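Local atomic coordinates of telomere length regulator taz1 (PDB entry 4ZMK), a protein that binds double-stranded telomeric DNA as a homodimer and regulates telomere length and function in fission yeast, this chain being its dimerization domain. Residues L8-I13 and S54-K59. Sequence-based numbering, arbitrary orientation.
Sequences LGLNSI and SHTLSK
Leu10 and Leu57 meet where a loop closes over a helical hairpin, a worked example of how a small all-helical domain builds its interior with segments that are not helices. In the Taz1 dimerization domain, helix 3-7 ends in a Schellman motif at Gly9, whose positive phi turns the chain into a type I beta turn from Leu10 to Ile13; the turn is closed by Ile13 N to Leu10 O at 3.1 Å. This geometry directs Leu10 at helix 44-70. The tight part of the contact is purely apolar. Leu57 brings CD1 up to the loop through two torsions together, CG lying anti to the backbone N (chi1 -180°) and chi2 standing near 63°, and the two leucine side chains cross at about a right angle. Leu10 CD1 also reaches the helix backbone, 3.9 Å from Leu57 CA. Ala30 of helix 20-40 packs on Leu57 from within the chain, and Leu31 of the second subunit touches it as well, placing this small hydrophobic cluster next to the dimer interface.

Toward Thr56 the fit is looser: its CG2 stays 4.4 Å from Leu10 CD1, while its OG1 is hydrogen-bonded to the carbonyl of Asp52, one turn earlier. On the exposed side of the loop, Asn11 and Ser12 make no contact with residues 54-59; instead Ser12 OG donates to Asn11 OD1, from a position tilted out of the carbonyl plane. At the packed end, Leu57 CD1 fits against both branches of Leu10, 3.7 Å from CD1 and 3.9 Å from CD2.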
loop_
_atom_site.group_PDB
_atom_site.type_symbol
_atom_site.label_atom_id
_atom_site.label_comp_id
_atom_site.label_asym_id
_atom_site.label_seq_id
_atom_site.Cartn_x
_atom_site.Cartn_y
_atom_site.Cartn_z
ATOM N N LEU A 8 -9.888 3.289 -6.609
ATOM C CA LEU A 8 -9.356 2.594 -5.432
ATOM C C LEU A 8 -10.212 2.806 -4.183
ATOM O O LEU A 8 -9.927 2.257 -3.118
ATOM C CB LEU A 8 -7.918 3.043 -5.147
ATOM C CG LEU A 8 -6.899 2.733 -6.235
ATOM C CD1 LEU A 8 -5.507 3.155 -5.809
ATOM C CD2 LEU A 8 -6.944 1.242 -6.577
ATOM N N GLY A 9 -11.248 3.621 -4.316
ATOM C CA GLY A 9 -12.198 3.820 -3.236
ATOM C C GLY A 9 -11.612 4.539 -2.039
ATOM O O GLY A 9 -11.915 4.196 -0.897
ATOM N N LEU A 10 -10.804 5.561 -2.303
ATOM C CA LEU A 10 -10.001 6.182 -1.266
ATOM C C LEU A 10 -10.465 7.554 -0.801
ATOM O O LEU A 10 -9.781 8.190 -0.005
ATOM C CB LEU A 10 -8.555 6.294 -1.754
ATOM C CG LEU A 10 -7.807 4.977 -1.990
ATOM C CD1 LEU A 10 -6.385 5.269 -2.487
ATOM C CD2 LEU A 10 -7.780 4.110 -0.733
ATOM N N ASN A 11 -11.621 8.020 -1.257
ATOM C CA ASN A 11 -11.956 9.417 -0.993
ATOM C C ASN A 11 -12.318 9.714 0.460
ATOM O O ASN A 11 -12.519 10.867 0.813
ATOM C CB ASN A 11 -13.077 9.903 -1.921
ATOM C CG ASN A 11 -14.404 9.255 -1.640
ATOM O OD1 ASN A 11 -14.622 8.658 -0.588
ATOM N ND2 ASN A 11 -15.316 9.371 -2.594
ATOM N N SER A 12 -12.387 8.690 1.301
ATOM C CA SER A 12 -12.636 8.919 2.727
ATOM C C SER A 12 -11.541 8.360 3.621
ATOM O O SER A 12 -11.677 8.390 4.835
ATOM C CB SER A 12 -13.976 8.305 3.164
ATOM O OG SER A 12 -15.079 8.955 2.561
ATOM N N ILE A 13 -10.458 7.853 3.041
ATOM C CA ILE A 13 -9.509 7.087 3.842
ATOM C C ILE A 13 -8.778 7.946 4.876
ATOM O O ILE A 13 -8.205 7.424 5.823
ATOM C CB ILE A 13 -8.486 6.350 2.952
ATOM C CG1 ILE A 13 -7.861 5.188 3.730
ATOM C CG2 ILE A 13 -7.442 7.305 2.420
ATOM C CD1 ILE A 13 -7.086 4.232 2.879
ATOM N N SER A 54 -0.329 3.397 -6.933
ATOM C CA SER A 54 0.597 3.328 -5.807
ATOM C C SER A 54 0.822 4.694 -5.172
ATOM O O SER A 54 0.757 4.854 -3.963
ATOM C CB SER A 54 1.929 2.736 -6.267
ATOM O OG SER A 54 2.829 2.589 -5.184
ATOM N N HIS A 55 1.096 5.672 -6.024
ATOM C CA HIS A 55 1.335 7.049 -5.627
ATOM C C HIS A 55 0.125 7.699 -4.975
ATOM O O HIS A 55 0.247 8.427 -3.996
ATOM C CB HIS A 55 1.750 7.860 -6.851
ATOM C CG HIS A 55 2.206 9.243 -6.528
ATOM N ND1 HIS A 55 1.467 10.364 -6.853
ATOM C CD2 HIS A 55 3.317 9.692 -5.907
ATOM C CE1 HIS A 55 2.108 11.440 -6.447
ATOM N NE2 HIS A 55 3.240 11.062 -5.869
ATOM N N THR A 56 -1.041 7.454 -5.546
ATOM C CA THR A 56 -2.283 7.994 -5.021
ATOM C C THR A 56 -2.562 7.422 -3.632
ATOM O O THR A 56 -2.955 8.139 -2.726
ATOM C CB THR A 56 -3.444 7.681 -5.985
ATOM O OG1 THR A 56 -3.179 8.304 -7.248
ATOM C CG2 THR A 56 -4.800 8.147 -5.437
ATOM N N LEU A 57 -2.345 6.122 -3.479
ATOM C CA LEU A 57 -2.545 5.451 -2.211
ATOM C C LEU A 57 -1.570 5.984 -1.150
ATOM O O LEU A 57 -1.964 6.286 -0.025
ATOM C CB LEU A 57 -2.385 3.948 -2.394
ATOM C CG LEU A 57 -2.565 3.041 -1.184
ATOM C CD1 LEU A 57 -3.955 3.143 -0.660
ATOM C CD2 LEU A 57 -2.278 1.611 -1.578
ATOM N N SER A 58 -0.304 6.119 -1.524
ATOM C CA SER A 58 0.720 6.626 -0.612
ATOM C C SER A 58 0.346 8.034 -0.122
ATOM O O SER A 58 0.395 8.337 1.060
ATOM C CB SER A 58 2.073 6.640 -1.305
ATOM O OG SER A 58 3.113 6.952 -0.411
ATOM N N LYS A 59 -0.063 8.873 -1.054
ATOM C CA LYS A 59 -0.415 10.249 -0.768
ATOM C C LYS A 59 -1.623 10.296 0.172
ATOM O O LYS A 59 -1.712 11.168 1.044
ATOM C CB LYS A 59 -0.680 10.981 -2.088
ATOM C CG LYS A 59 -1.078 12.414 -1.981
ATOM C CD LYS A 59 -1.462 12.979 -3.347
ATOM C CE LYS A 59 -2.308 14.244 -3.178
ATOM N NZ LYS A 59 -2.997 14.671 -4.427
#